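Local atomic coordinates of probable sulfate-binding lipoprotein SubI (Mycobacterium tuberculosis, PDB entry 6DDN), a protein that probably binds sulfate outside the cell membrane as the solute-binding lipoprotein of a transport system. Residues K189-G192 with G193-N196. Residues are numbered along the deposited sequence; the frame is centred on the assembly and turned at random.
Sequences KSDG and GRNN
The guanidinium of Arg194 and the carboxylate of Asp191 cross obliquely, their planes 54° apart, at the surface of a tight helix-to-helix turn. The backbone carbonyl of Asp191 sits at the guanidinium edge, but its separation from NH1 is too short to be reliable and the exact place of that edge is doubtful; Gly192 O approaches obliquely. The turn links helix 177-190 to helix 196-210. Helix 177-190 ends in a Schellman motif, Asp191 leaving it with positive phi and two bonds reaching back into the last turn. A salt bridge joins Asp191 OD2 to Arg194 NH1 at 3.3 Å, although the place of NH1 is less certain, so the pairing is best read as approximate. CG of Asp191 stands anti to the backbone N (chi1 -160°), which brings the carboxylate beside the Arg194 chain, itself bent at chi2. Both side chains also touch Trp320 of strand 318-320.

Ser190, the buried residue of the turn, gathers the backbone bonds. Ser190 O accepts Asn195 N at 3.2 Å and more weakly Arg194 N at 3.0 Å. Ser190 OG bonds to Gly193 N at 3.0 Å and also to Tyr186 O, one turn back in the helix, so the hydroxyl is gripped from both the helix and the loop. Asp191, Gly192 and Gly193 follow one another with positive phi, which bends the chain between the two helices. Asn195 is the N-cap of the next helix, its OD1 taking the backbone N of Ala198. Ser190 CB lies 3.2 Å from Asn195 O, a close approach of carbon to carbonyl oxygen.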
loop_
_atom_site.group_PDB
_atom_site.type_symbol
_atom_site.label_atom_id
_atom_site.label_comp_id
_atom_site.label_asym_id
_atom_site.label_seq_id
_atom_site.Cartn_x
_atom_site.Cartn_y
_atom_site.Cartn_z
ATOM N N LYS A 189 6.968 -12.939 -13.542
ATOM C CA LYS A 189 7.147 -14.252 -14.149
ATOM C C LYS A 189 6.257 -14.483 -15.364
ATOM O O LYS A 189 6.453 -15.480 -16.068
ATOM C CB LYS A 189 6.898 -15.344 -13.110
ATOM C CG LYS A 189 7.988 -15.420 -12.064
ATOM C CD LYS A 189 9.357 -15.394 -12.720
ATOM C CE LYS A 189 10.432 -15.912 -11.788
ATOM N NZ LYS A 189 11.792 -15.723 -12.368
ATOM N N SER A 190 5.297 -13.599 -15.630
ATOM C CA SER A 190 4.440 -13.712 -16.800
ATOM C C SER A 190 4.688 -12.617 -17.826
ATOM O O SER A 190 3.982 -12.567 -18.838
ATOM C CB SER A 190 2.963 -13.695 -16.386
ATOM O OG SER A 190 2.540 -12.382 -16.065
ATOM N N ASP A 191 5.675 -11.750 -17.594
ATOM C CA ASP A 191 5.955 -10.604 -18.459
ATOM C C ASP A 191 4.688 -9.790 -18.706
ATOM O O ASP A 191 4.311 -9.502 -19.843
ATOM C CB ASP A 191 6.594 -11.048 -19.777
ATOM C CG ASP A 191 7.326 -9.917 -20.483
ATOM O OD1 ASP A 191 8.296 -9.381 -19.905
ATOM O OD2 ASP A 191 6.943 -9.566 -21.617
ATOM N N GLY A 192 4.019 -9.429 -17.616
ATOM C CA GLY A 192 2.831 -8.605 -17.701
ATOM C C GLY A 192 1.683 -9.243 -18.455
ATOM O O GLY A 192 1.084 -8.610 -19.329
ATOM N N GLY A 193 1.370 -10.496 -18.129
ATOM C CA GLY A 193 0.206 -11.164 -18.668
ATOM C C GLY A 193 0.402 -11.884 -19.984
ATOM O O GLY A 193 -0.574 -12.419 -20.525
ATOM N N ARG A 194 1.621 -11.927 -20.519
ATOM C CA ARG A 194 1.827 -12.577 -21.808
ATOM C C ARG A 194 1.777 -14.094 -21.660
ATOM O O ARG A 194 0.871 -14.741 -22.192
ATOM C CB ARG A 194 3.142 -12.116 -22.438
ATOM C CG ARG A 194 3.010 -10.762 -23.126
ATOM C CD ARG A 194 4.238 -9.899 -22.929
ATOM N NE ARG A 194 4.003 -8.503 -23.291
ATOM C CZ ARG A 194 3.992 -7.492 -22.424
ATOM N NH1 ARG A 194 4.202 -7.714 -21.135
ATOM N NH2 ARG A 194 3.773 -6.255 -22.848
ATOM N N ASN A 195 2.731 -14.670 -20.932
ATOM C CA ASN A 195 2.673 -16.092 -20.595
ATOM C C ASN A 195 1.987 -16.199 -19.235
ATOM O O ASN A 195 2.615 -16.277 -18.177
ATOM C CB ASN A 195 4.070 -16.702 -20.616
ATOM C CG ASN A 195 4.129 -18.057 -19.952
ATOM O OD1 ASN A 195 4.325 -18.152 -18.753
ATOM N ND2 ASN A 195 3.982 -19.111 -20.733
ATOM N N ASN A 196 0.652 -16.164 -19.274
ATOM C CA ASN A 196 -0.136 -16.136 -18.047
ATOM C C ASN A 196 0.077 -17.380 -17.194
ATOM O O ASN A 196 -0.117 -17.322 -15.975
ATOM C CB ASN A 196 -1.623 -15.968 -18.388
ATOM C CG ASN A 196 -2.540 -16.322 -17.229
ATOM O OD1 ASN A 196 -2.894 -15.464 -16.420
ATOM N ND2 ASN A 196 -2.947 -17.586 -17.156
#